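Local coordinates for p22 protein (Trypanosoma brucei, PDB 3JV1), which serves as an RNA-editing accessory factor specific for cytochrome oxidase subunit II and belongs to the Mam33 family, at residues P28-P31 against T35-R38; T46-H51 against E55-L60; R72-L77 against N156-F161; V76-G81 against L85-S90. One frame throughout, in Å; residues are numbered along the deposited sequence.

How the interactions relate
One antiparallel sheet connects all four interactions. Interaction 1 brings the 28-31 loop to strand 35-37, outermost in the sheet within this chain and hydrogen-bonded to the first strand of interaction 2 (T35 N to R48 O 2.7 Å, D37 N to T46 O 2.7 Å). The second strand of interaction 2 continues the ladder into strand 72-80, with I57 O 2.8 Å from L77 N. Interactions 3 and 4 share V76 and L77 of that strand: the former ties it to helix 152-181, the latter pairs it with strand 83-92. F157 of the helix also meets the loop of interaction 1. Interactions 1 and 4 do not touch, their centres being about 19 Å apart.

Interaction 1: residues P28-P31 against T35-R38; sequences PEIP and TIDR
The peptide plane joining T35 to I36 carries the methyl tip of I30 on one face: CD1 of I30 stands almost straight above the plane, 3.8 Å from T35 C and equally far from I36 N. At the edge of the same plane, T35 O meets the side chain of M47 on the neighbouring strand. From its place over the peptide the methyl group also touches the branch point of I36, with I30 CD1 3.6 Å from I36 CB. A second touch follows, I30 CD1 to I36 CG2 at 3.7 Å. The two isoleucines slide past each other in opposite directions, and CD1 is the one side-chain atom of I30 within 4.2 Å of I36. An extended chain brings it there: CG1 of I30 lies anti to the backbone N (chi1 -175°) and CD1 continues the line (chi2 169°). Here the loop after helix 2-18 folds back beside strand 35-37, an outermost strand of the antiparallel sheet within the chain, and the contact is small, about 103 Å² in all. Whereas the CB of I36 is directed toward the loop, that of T35 is turned from it. Backbone bonds from T35 to R48 and from D37 to T46 join the strand to strand 46-51. P28 and P31, on either side of I30 in the chain, pack against F157 of helix 152-181.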
loop_
_atom_site.group_PDB
_atom_site.type_symbol
_atom_site.label_atom_id
_atom_site.label_comp_id
_atom_site.label_asym_id
_atom_site.label_seq_id
_atom_site.Cartn_x
_atom_site.Cartn_y
_atom_site.Cartn_z
ATOM N N PRO A 28 22.432 -17.537 -14.335
ATOM C CA PRO A 28 22.712 -16.645 -15.464
ATOM C C PRO A 28 23.963 -15.810 -15.239
ATOM O O PRO A 28 24.281 -15.451 -14.110
ATOM C CB PRO A 28 21.471 -15.753 -15.524
ATOM C CG PRO A 28 20.420 -16.543 -14.834
ATOM C CD PRO A 28 21.163 -17.165 -13.693
ATOM N N GLU A 29 24.674 -15.507 -16.317
ATOM C CA GLU A 29 25.865 -14.677 -16.218
ATOM C C GLU A 29 25.345 -13.247 -16.250
ATOM O O GLU A 29 24.500 -12.909 -17.077
ATOM C CB GLU A 29 26.808 -14.953 -17.394
ATOM C CG GLU A 29 27.309 -16.393 -17.416
ATOM C CD GLU A 29 28.196 -16.703 -18.604
ATOM O OE1 GLU A 29 27.723 -16.577 -19.757
ATOM O OE2 GLU A 29 29.367 -17.080 -18.380
ATOM N N ILE A 30 25.832 -12.417 -15.336
ATOM C CA ILE A 30 25.382 -11.033 -15.258
ATOM C C ILE A 30 25.875 -10.212 -16.437
ATOM O O ILE A 30 27.051 -10.265 -16.786
ATOM C CB ILE A 30 25.851 -10.371 -13.948
ATOM C CG1 ILE A 30 25.270 -8.961 -13.840
ATOM C CG2 ILE A 30 27.364 -10.326 -13.909
ATOM C CD1 ILE A 30 25.451 -8.333 -12.484
ATOM N N PRO A 31 24.970 -9.448 -17.072
ATOM C CA PRO A 31 25.305 -8.603 -18.225
ATOM C C PRO A 31 26.496 -7.677 -17.952
ATOM O O PRO A 31 26.626 -7.118 -16.863
ATOM C CB PRO A 31 24.008 -7.830 -18.473
ATOM C CG PRO A 31 22.952 -8.803 -18.048
ATOM C CD PRO A 31 23.531 -9.360 -16.762
ATOM N N THR A 35 26.342 -4.335 -12.067
ATOM C CA THR A 35 26.709 -4.849 -10.762
ATOM C C THR A 35 25.370 -5.315 -10.212
ATOM O O THR A 35 24.329 -4.800 -10.619
ATOM C CB THR A 35 27.272 -3.749 -9.853
ATOM O OG1 THR A 35 27.662 -4.327 -8.604
ATOM C CG2 THR A 35 26.222 -2.684 -9.585
ATOM N N ILE A 36 25.373 -6.295 -9.319
ATOM C CA ILE A 36 24.112 -6.756 -8.769
ATOM C C ILE A 36 24.130 -6.845 -7.255
ATOM O O ILE A 36 25.078 -7.333 -6.647
ATOM C CB ILE A 36 23.683 -8.104 -9.374
ATOM C CG1 ILE A 36 22.282 -8.457 -8.875
ATOM C CG2 ILE A 36 24.674 -9.186 -9.015
ATOM C CD1 ILE A 36 21.507 -9.350 -9.820
ATOM N N ASP A 37 23.062 -6.339 -6.659
ATOM C CA ASP A 37 22.905 -6.316 -5.222
ATOM C C ASP A 37 21.798 -7.298 -4.872
ATOM O O ASP A 37 20.621 -6.938 -4.838
ATOM C CB ASP A 37 22.559 -4.884 -4.795
ATOM C CG ASP A 37 22.158 -4.777 -3.345
ATOM O OD1 ASP A 37 22.872 -5.323 -2.479
ATOM O OD2 ASP A 37 21.124 -4.125 -3.074
ATOM N N ARG A 38 22.192 -8.551 -4.643
ATOM C CA ARG A 38 21.259 -9.621 -4.299
ATOM C C ARG A 38 21.806 -10.474 -3.160
ATOM O O ARG A 38 22.948 -10.935 -3.201
ATOM C CB ARG A 38 20.986 -10.507 -5.523
ATOM C CG ARG A 38 20.006 -11.667 -5.288
ATOM C CD ARG A 38 20.719 -12.934 -4.842
ATOM N NE ARG A 38 19.783 -14.006 -4.512
ATOM C CZ ARG A 38 20.147 -15.217 -4.091
ATOM N NH1 ARG A 38 21.433 -15.519 -3.948
ATOM N NH2 ARG A 38 19.223 -16.127 -3.804
#

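Interaction 2: residues T46-H51 against E55-L60; sequences TMRKSH and EIILQL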
loop_
_atom_site.group_PDB
_atom_site.type_symbol
_atom_site.label_atom_id
_atom_site.label_comp_id
_atom_site.label_asym_id
_atom_site.label_seq_id
_atom_site.Cartn_x
_atom_site.Cartn_y
_atom_site.Cartn_z
ATOM N N THR A 46 18.591 -5.242 -6.570
ATOM C CA THR A 46 18.834 -4.058 -7.374
ATOM C C THR A 46 20.075 -4.263 -8.234
ATOM O O THR A 46 21.005 -4.963 -7.841
ATOM C CB THR A 46 19.050 -2.819 -6.493
ATOM O OG1 THR A 46 20.292 -2.949 -5.798
ATOM C CG2 THR A 46 17.937 -2.681 -5.479
ATOM N N MET A 47 20.074 -3.660 -9.418
ATOM C CA MET A 47 21.208 -3.744 -10.332
ATOM C C MET A 47 21.643 -2.318 -10.656
ATOM O O MET A 47 20.811 -1.422 -10.729
ATOM C CB MET A 47 20.807 -4.459 -11.616
ATOM C CG MET A 47 20.383 -5.909 -11.428
ATOM S SD MET A 47 19.918 -6.700 -12.985
ATOM C CE MET A 47 21.501 -6.708 -13.825
ATOM N N ARG A 48 22.943 -2.110 -10.847
ATOM C CA ARG A 48 23.463 -0.788 -11.153
ATOM C C ARG A 48 24.603 -0.840 -12.170
ATOM O O ARG A 48 25.336 -1.822 -12.252
ATOM C CB ARG A 48 23.986 -0.116 -9.881
ATOM C CG ARG A 48 23.028 -0.136 -8.705
ATOM C CD ARG A 48 23.586 0.671 -7.548
ATOM N NE ARG A 48 22.669 0.753 -6.412
ATOM C CZ ARG A 48 22.368 -0.265 -5.609
ATOM N NH1 ARG A 48 22.902 -1.461 -5.811
ATOM N NH2 ARG A 48 21.554 -0.078 -4.579
ATOM N N LYS A 49 24.740 0.227 -12.944
ATOM C CA LYS A 49 25.815 0.337 -13.923
ATOM C C LYS A 49 25.987 1.809 -14.226
ATOM O O LYS A 49 25.038 2.582 -14.108
ATOM C CB LYS A 49 25.479 -0.403 -15.221
ATOM C CG LYS A 49 24.274 0.159 -15.958
ATOM C CD LYS A 49 24.229 -0.300 -17.415
ATOM C CE LYS A 49 25.292 0.406 -18.246
ATOM N NZ LYS A 49 25.171 0.112 -19.698
ATOM N N SER A 50 27.195 2.208 -14.595
ATOM C CA SER A 50 27.425 3.603 -14.934
ATOM C C SER A 50 27.298 3.751 -16.445
ATOM O O SER A 50 27.459 2.790 -17.197
ATOM C CB SER A 50 28.811 4.072 -14.461
ATOM O OG SER A 50 29.849 3.241 -14.943
ATOM N N HIS A 51 26.968 4.960 -16.873
ATOM C CA HIS A 51 26.820 5.280 -18.285
ATOM C C HIS A 51 27.435 6.667 -18.388
ATOM O O HIS A 51 26.726 7.669 -18.464
ATOM C CB HIS A 51 25.338 5.331 -18.662
ATOM C CG HIS A 51 25.093 5.574 -20.119
ATOM N ND1 HIS A 51 25.336 4.621 -21.084
ATOM C CD2 HIS A 51 24.627 6.662 -20.776
ATOM C CE1 HIS A 51 25.027 5.111 -22.271
ATOM N NE2 HIS A 51 24.595 6.347 -22.111
ATOM N N GLU A 55 24.220 7.232 -13.741
ATOM C CA GLU A 55 24.204 5.925 -13.110
ATOM C C GLU A 55 22.833 5.375 -13.458
ATOM O O GLU A 55 21.847 6.107 -13.432
ATOM C CB GLU A 55 24.357 6.014 -11.595
ATOM C CG GLU A 55 24.386 4.626 -10.949
ATOM C CD GLU A 55 24.521 4.679 -9.453
ATOM O OE1 GLU A 55 23.743 5.416 -8.819
ATOM O OE2 GLU A 55 25.399 3.981 -8.908
ATOM N N ILE A 56 22.778 4.102 -13.826
ATOM C CA ILE A 56 21.518 3.473 -14.183
ATOM C C ILE A 56 21.223 2.480 -13.065
ATOM O O ILE A 56 22.058 1.632 -12.753
ATOM C CB ILE A 56 21.630 2.712 -15.522
ATOM C CG1 ILE A 56 22.401 3.553 -16.556
ATOM C CG2 ILE A 56 20.235 2.346 -16.023
ATOM C CD1 ILE A 56 21.799 4.902 -16.871
ATOM N N ILE A 57 20.045 2.593 -12.461
ATOM C CA ILE A 57 19.678 1.717 -11.359
ATOM C C ILE A 57 18.399 0.947 -11.650
ATOM O O ILE A 57 17.392 1.527 -12.069
ATOM C CB ILE A 57 19.483 2.523 -10.071
ATOM C CG1 ILE A 57 20.778 3.259 -9.730
ATOM C CG2 ILE A 57 19.059 1.606 -8.938
ATOM C CD1 ILE A 57 20.670 4.181 -8.539
ATOM N N LEU A 58 18.465 -0.365 -11.438
ATOM C CA LEU A 58 17.339 -1.263 -11.649
ATOM C C LEU A 58 16.910 -1.799 -10.292
ATOM O O LEU A 58 17.691 -2.472 -9.627
ATOM C CB LEU A 58 17.756 -2.440 -12.533
ATOM C CG LEU A 58 17.649 -2.389 -14.056
ATOM C CD1 LEU A 58 16.280 -2.889 -14.482
ATOM C CD2 LEU A 58 17.925 -0.979 -14.564
ATOM N N GLN A 59 15.679 -1.509 -9.890
ATOM C CA GLN A 59 15.165 -1.977 -8.601
ATOM C C GLN A 59 13.874 -2.754 -8.816
ATOM O O GLN A 59 12.881 -2.172 -9.261
ATOM C CB GLN A 59 14.844 -0.797 -7.672
ATOM C CG GLN A 59 15.872 0.309 -7.632
ATOM C CD GLN A 59 15.424 1.482 -6.773
ATOM O OE1 GLN A 59 14.315 1.994 -6.933
ATOM N NE2 GLN A 59 16.290 1.918 -5.864
ATOM N N LEU A 60 13.877 -4.051 -8.514
ATOM C CA LEU A 60 12.659 -4.854 -8.658
ATOM C C LEU A 60 11.676 -4.324 -7.630
ATOM O O LEU A 60 12.063 -4.043 -6.499
ATOM C CB LEU A 60 12.933 -6.329 -8.372
ATOM C CG LEU A 60 13.529 -7.205 -9.475
ATOM C CD1 LEU A 60 12.459 -7.508 -10.502
ATOM C CD2 LEU A 60 14.721 -6.519 -10.110
#
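M47 and L58 exchange two backbone hydrogen bonds: L58 N reaches M47 O at 2.7 Å and is nearly straight (175° at the hydrogen), while M47 N gives the return bond to L58 O, also at 2.7 Å. K49 and I56 repeat the ring two residues along, with I56 N to K49 O at 2.7 Å. Its companion, K49 N to I56 O, is longer at 3.0 Å. Between these hydrogen-bonded pairs R48 stands opposite I57 as a non-hydrogen-bonded pair, and R48 CA makes a CA-H...O contact of 3.2 Å with I56 O. This is the ladder of an antiparallel beta hairpin, strands 46-51 and 54-63, inside the sheet of the Mam33 fold. On the face of T46, R48, E55, I57 and Q59, the aliphatic part of R48 runs beside I57 in the same direction. R48 and E55 approach obliquely, their guanidinium and carboxylate planes 50° apart; R48 NE and E55 OE2 are 4.9 Å from each other, too far for a salt bridge, though the opposite charges probably attract weakly. T46 OG1 is hydrogen-bonded to D37 on the next strand. The other face carries M47, K49, I56 and L58, where M47 CB meets L58 CB at 3.8 Å. CG of K49 sits between its own backbone N and carbonyl carbon (chi1 63°), which lays it alongside CB of I56, while NZ bonds to the carbonyl of R148. Farther out, CD1 of I56 touches CB of H51, and M47 and L58 pack on helix 152-181.

Interaction 3: residues R72-L77 against N156-F161; sequences RTLDVL and NFIDQF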
loop_
_atom_site.group_PDB
_atom_site.type_symbol
_atom_site.label_atom_id
_atom_site.label_comp_id
_atom_site.label_asym_id
_atom_site.label_seq_id
_atom_site.Cartn_x
_atom_site.Cartn_y
_atom_site.Cartn_z
ATOM N N ARG A 72 6.925 -9.374 -13.755
ATOM C CA ARG A 72 7.595 -8.646 -12.682
ATOM C C ARG A 72 7.610 -7.138 -12.921
ATOM O O ARG A 72 7.670 -6.679 -14.060
ATOM C CB ARG A 72 9.033 -9.142 -12.535
ATOM C CG ARG A 72 9.154 -10.635 -12.272
ATOM C CD ARG A 72 10.602 -11.096 -12.279
ATOM N NE ARG A 72 10.728 -12.519 -11.963
ATOM C CZ ARG A 72 10.153 -13.496 -12.659
ATOM N NH1 ARG A 72 9.405 -13.210 -13.716
ATOM N NH2 ARG A 72 10.331 -14.762 -12.305
ATOM N N THR A 73 7.542 -6.370 -11.843
ATOM C CA THR A 73 7.583 -4.925 -11.956
ATOM C C THR A 73 8.914 -4.436 -11.409
ATOM O O THR A 73 9.469 -5.009 -10.474
ATOM C CB THR A 73 6.450 -4.237 -11.160
ATOM O OG1 THR A 73 6.488 -4.674 -9.799
ATOM C CG2 THR A 73 5.088 -4.556 -11.763
ATOM N N LEU A 74 9.433 -3.380 -12.012
ATOM C CA LEU A 74 10.686 -2.809 -11.568
ATOM C C LEU A 74 10.762 -1.364 -12.006
ATOM O O LEU A 74 10.043 -0.941 -12.904
ATOM C CB LEU A 74 11.871 -3.607 -12.126
ATOM C CG LEU A 74 11.919 -3.952 -13.616
ATOM C CD1 LEU A 74 12.402 -2.763 -14.421
ATOM C CD2 LEU A 74 12.868 -5.131 -13.826
ATOM N N ASP A 75 11.620 -0.605 -11.338
ATOM C CA ASP A 75 11.837 0.790 -11.665
ATOM C C ASP A 75 13.233 0.894 -12.247
ATOM O O ASP A 75 14.163 0.236 -11.780
ATOM C CB ASP A 75 11.793 1.677 -10.421
ATOM C CG ASP A 75 10.388 1.964 -9.946
ATOM O OD1 ASP A 75 9.425 1.712 -10.697
ATOM O OD2 ASP A 75 10.256 2.463 -8.813
ATOM N N VAL A 76 13.374 1.722 -13.268
ATOM C CA VAL A 76 14.664 1.952 -13.875
ATOM C C VAL A 76 14.937 3.435 -13.694
ATOM O O VAL A 76 14.195 4.277 -14.199
ATOM C CB VAL A 76 14.659 1.591 -15.367
ATOM C CG1 VAL A 76 15.889 2.177 -16.057
ATOM C CG2 VAL A 76 14.662 0.078 -15.519
ATOM N N LEU A 77 15.980 3.759 -12.944
ATOM C CA LEU A 77 16.322 5.159 -12.732
ATOM C C LEU A 77 17.588 5.542 -13.484
ATOM O O LEU A 77 18.561 4.785 -13.515
ATOM C CB LEU A 77 16.520 5.457 -11.244
ATOM C CG LEU A 77 15.343 5.253 -10.282
ATOM C CD1 LEU A 77 15.230 3.787 -9.895
ATOM C CD2 LEU A 77 15.564 6.104 -9.041
ATOM N N ASN A 156 15.603 -10.364 -20.246
ATOM C CA ASN A 156 15.761 -11.805 -20.272
ATOM C C ASN A 156 16.597 -12.263 -19.080
ATOM O O ASN A 156 16.307 -13.296 -18.474
ATOM C CB ASN A 156 16.428 -12.212 -21.583
ATOM C CG ASN A 156 16.200 -13.660 -21.922
ATOM O OD1 ASN A 156 16.895 -14.549 -21.431
ATOM N ND2 ASN A 156 15.207 -13.913 -22.764
ATOM N N PHE A 157 17.635 -11.497 -18.746
ATOM C CA PHE A 157 18.481 -11.833 -17.610
ATOM C C PHE A 157 17.705 -11.734 -16.300
ATOM O O PHE A 157 17.919 -12.521 -15.389
ATOM C CB PHE A 157 19.687 -10.902 -17.510
ATOM C CG PHE A 157 20.432 -11.033 -16.207
ATOM C CD1 PHE A 157 21.328 -12.072 -16.004
ATOM C CD2 PHE A 157 20.188 -10.149 -15.163
ATOM C CE1 PHE A 157 21.970 -12.231 -14.779
ATOM C CE2 PHE A 157 20.820 -10.299 -13.942
ATOM C CZ PHE A 157 21.715 -11.342 -13.746
ATOM N N ILE A 158 16.820 -10.750 -16.205
ATOM C CA ILE A 158 16.025 -10.561 -15.002
ATOM C C ILE A 158 15.115 -11.756 -14.698
ATOM O O ILE A 158 14.992 -12.155 -13.542
ATOM C CB ILE A 158 15.188 -9.262 -15.105
ATOM C CG1 ILE A 158 16.116 -8.057 -14.942
ATOM C CG2 ILE A 158 14.088 -9.243 -14.051
ATOM C CD1 ILE A 158 15.445 -6.732 -15.126
ATOM N N ASP A 159 14.474 -12.313 -15.725
ATOM C CA ASP A 159 13.595 -13.470 -15.531
ATOM C C ASP A 159 14.434 -14.662 -15.113
ATOM O O ASP A 159 14.129 -15.343 -14.134
ATOM C CB ASP A 159 12.843 -13.835 -16.815
ATOM C CG ASP A 159 11.695 -12.895 -17.117
ATOM O OD1 ASP A 159 10.973 -12.510 -16.171
ATOM O OD2 ASP A 159 11.502 -12.556 -18.307
ATOM N N GLN A 160 15.489 -14.917 -15.878
ATOM C CA GLN A 160 16.389 -16.025 -15.587
ATOM C C GLN A 160 16.998 -15.925 -14.190
ATOM O O GLN A 160 17.008 -16.906 -13.442
ATOM C CB GLN A 160 17.500 -16.092 -16.634
ATOM C CG GLN A 160 17.138 -16.890 -17.877
ATOM C CD GLN A 160 18.211 -16.813 -18.956
ATOM O OE1 GLN A 160 19.405 -16.926 -18.676
ATOM N NE2 GLN A 160 17.783 -16.631 -20.201
ATOM N N PHE A 161 17.505 -14.748 -13.829
ATOM C CA PHE A 161 18.098 -14.595 -12.507
ATOM C C PHE A 161 17.053 -14.769 -11.399
ATOM O O PHE A 161 17.327 -15.376 -10.373
ATOM C CB PHE A 161 18.770 -13.226 -12.354
ATOM C CG PHE A 161 19.721 -13.163 -11.198
ATOM C CD1 PHE A 161 20.997 -13.706 -11.308
ATOM C CD2 PHE A 161 19.325 -12.630 -9.980
ATOM C CE1 PHE A 161 21.865 -13.719 -10.221
ATOM C CE2 PHE A 161 20.182 -12.638 -8.883
ATOM C CZ PHE A 161 21.455 -13.185 -9.004
#
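R72 comes at D159 obliquely, its guanidinium plane turned 68° from the carboxylate. R72 NH1 lies 3.0 Å from D159 OD1 in a salt bridge, but the oxygen is well out of the guanidinium plane and no N-H points at it, so the attraction is one of charge alone. The backbone O of D159 lies over one face of the same guanidinium, adding a second oxygen from the helix. An arginine chain extended from CG to NE carries the charge across to the helix, passing I158 on the way: R72 CD is 4.3 Å from I158 CG2. D159 reaches the charge with the end of its side chain, CG being anti to the carbonyl carbon (chi1 -76°).

L74 and I158 meet quite differently, head-on and tip to tip. L74 CD2 stands 3.3 Å from I158 CD1, closer than methyl groups usually pack, which suggests local tightness. CG of L74 is held between its own backbone N and carbonyl carbon (chi1 49°), and the leucine also packs on L58 and M89 of the two flanking strands. S162 and L163, one turn along the helix, pack against R72. The segment axes come within 10.9 Å and cross at 123° where the 156-161 part of helix 152-181 passes over strand 72-77: a helix packed on an antiparallel sheet, in the alpha+beta arrangement of a Mam33-family protein.

Interaction 4: residues V76-G81 against L85-S90; sequences VLVVNG and LVFGMS
V76 O is approached by several groups of the opposite strand. F87 N bonds to it at 2.8 Å and almost straight (174° at the hydrogen), V86 CA makes a CA-H...O contact at 3.5 Å, and the F87 ring presents its edge, with F87 CD2 3.7 Å away and the oxygen in the ring plane. The setting is a beta hairpin of strands 72-80 and 83-92, antiparallel neighbours in the sheet of the Mam33 fold. V76 N completes the pair with a bond of 2.9 Å to F87 O. One step toward the turn, V78 and L85 form the next hydrogen-bonded pair, V78 N to L85 O and L85 N to V78 O both measuring 2.9 Å. The side chains of V76, V78, L85 and F87 share one face, over which helix 135-146 places Y144 and L145. F180 of the second subunit packs on V78 and L85, so this end of the hairpin also lies at a contact between chains. On the reverse face L77 and V86, a non-hydrogen-bonded pair, lie side by side and point the same way, L77 CG meeting V86 CG2 at 4.0 Å. With CG anti to the carbonyl carbon (chi1 -65°) and chi2 near -93°, the F87 ring has its edge toward strand 72-80. That edge also receives a methyl group: V78 CG2 sits near the ring plane, 4.3 Å from F87 CE2.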
loop_
_atom_site.group_PDB
_atom_site.type_symbol
_atom_site.label_atom_id
_atom_site.label_comp_id
_atom_site.label_asym_id
_atom_site.label_seq_id
_atom_site.Cartn_x
_atom_site.Cartn_y
_atom_site.Cartn_z
ATOM N N VAL A 76 13.374 1.722 -13.268
ATOM C CA VAL A 76 14.664 1.952 -13.875
ATOM C C VAL A 76 14.937 3.435 -13.694
ATOM O O VAL A 76 14.195 4.277 -14.199
ATOM C CB VAL A 76 14.659 1.591 -15.367
ATOM C CG1 VAL A 76 15.889 2.177 -16.057
ATOM C CG2 VAL A 76 14.662 0.078 -15.519
ATOM N N LEU A 77 15.980 3.759 -12.944
ATOM C CA LEU A 77 16.322 5.159 -12.732
ATOM C C LEU A 77 17.588 5.542 -13.484
ATOM O O LEU A 77 18.561 4.785 -13.515
ATOM C CB LEU A 77 16.520 5.457 -11.244
ATOM C CG LEU A 77 15.343 5.253 -10.282
ATOM C CD1 LEU A 77 15.230 3.787 -9.895
ATOM C CD2 LEU A 77 15.564 6.104 -9.041
ATOM N N VAL A 78 17.556 6.711 -14.111
ATOM C CA VAL A 78 18.710 7.235 -14.824
ATOM C C VAL A 78 18.998 8.521 -14.075
ATOM O O VAL A 78 18.231 9.479 -14.150
ATOM C CB VAL A 78 18.394 7.513 -16.306
ATOM C CG1 VAL A 78 19.627 8.102 -16.997
ATOM C CG2 VAL A 78 17.977 6.212 -16.993
ATOM N N VAL A 79 20.096 8.516 -13.324
ATOM C CA VAL A 79 20.474 9.645 -12.488
ATOM C C VAL A 79 21.682 10.404 -13.002
ATOM O O VAL A 79 22.714 9.820 -13.320
ATOM C CB VAL A 79 20.762 9.161 -11.046
ATOM C CG1 VAL A 79 20.877 10.351 -10.097
ATOM C CG2 VAL A 79 19.661 8.210 -10.595
ATOM N N ASN A 80 21.551 11.721 -13.048
ATOM C CA ASN A 80 22.619 12.582 -13.534
ATOM C C ASN A 80 22.365 14.014 -13.068
ATOM O O ASN A 80 21.237 14.510 -13.132
ATOM C CB ASN A 80 22.666 12.514 -15.067
ATOM C CG ASN A 80 23.921 13.135 -15.645
ATOM O OD1 ASN A 80 24.955 13.185 -14.988
ATOM N ND2 ASN A 80 23.842 13.590 -16.892
ATOM N N GLY A 81 23.417 14.663 -12.577
ATOM C CA GLY A 81 23.305 16.039 -12.120
ATOM C C GLY A 81 22.296 16.287 -11.015
ATOM O O GLY A 81 21.666 17.339 -10.977
ATOM N N LEU A 85 15.435 10.376 -14.137
ATOM C CA LEU A 85 14.364 10.032 -15.057
ATOM C C LEU A 85 14.014 8.651 -14.511
ATOM O O LEU A 85 14.877 7.769 -14.463
ATOM C CB LEU A 85 14.899 9.897 -16.484
ATOM C CG LEU A 85 14.154 10.588 -17.629
ATOM C CD1 LEU A 85 14.805 10.198 -18.949
ATOM C CD2 LEU A 85 12.688 10.213 -17.619
ATOM N N VAL A 86 12.769 8.465 -14.084
ATOM C CA VAL A 86 12.345 7.197 -13.513
ATOM C C VAL A 86 11.291 6.475 -14.348
ATOM O O VAL A 86 10.178 6.963 -14.515
ATOM C CB VAL A 86 11.803 7.411 -12.080
ATOM C CG1 VAL A 86 11.507 6.070 -11.423
ATOM C CG2 VAL A 86 12.829 8.189 -11.253
ATOM N N PHE A 87 11.659 5.307 -14.864
ATOM C CA PHE A 87 10.774 4.490 -15.688
ATOM C C PHE A 87 10.106 3.388 -14.871
ATOM O O PHE A 87 10.789 2.535 -14.291
ATOM C CB PHE A 87 11.566 3.837 -16.823
ATOM C CG PHE A 87 12.142 4.815 -17.814
ATOM C CD1 PHE A 87 11.435 5.156 -18.968
ATOM C CD2 PHE A 87 13.384 5.398 -17.589
ATOM C CE1 PHE A 87 11.965 6.064 -19.881
ATOM C CE2 PHE A 87 13.927 6.311 -18.499
ATOM C CZ PHE A 87 13.215 6.643 -19.649
ATOM N N GLY A 88 8.778 3.419 -14.820
ATOM C CA GLY A 88 8.036 2.397 -14.108
ATOM C C GLY A 88 7.818 1.330 -15.155
ATOM O O GLY A 88 7.150 1.582 -16.161
ATOM N N MET A 89 8.382 0.146 -14.946
ATOM C CA MET A 89 8.255 -0.900 -15.943
ATOM C C MET A 89 7.933 -2.282 -15.415
ATOM O O MET A 89 7.895 -2.526 -14.211
ATOM C CB MET A 89 9.543 -0.985 -16.757
ATOM C CG MET A 89 9.993 0.340 -17.337
ATOM S SD MET A 89 11.060 0.092 -18.733
ATOM C CE MET A 89 12.583 -0.258 -17.928
ATOM N N SER A 90 7.693 -3.186 -16.349
ATOM C CA SER A 90 7.413 -4.565 -16.015
ATOM C C SER A 90 7.976 -5.450 -17.121
ATOM O O SER A 90 8.071 -5.033 -18.277
ATOM C CB SER A 90 5.909 -4.781 -15.831
ATOM O OG SER A 90 5.177 -4.242 -16.909
#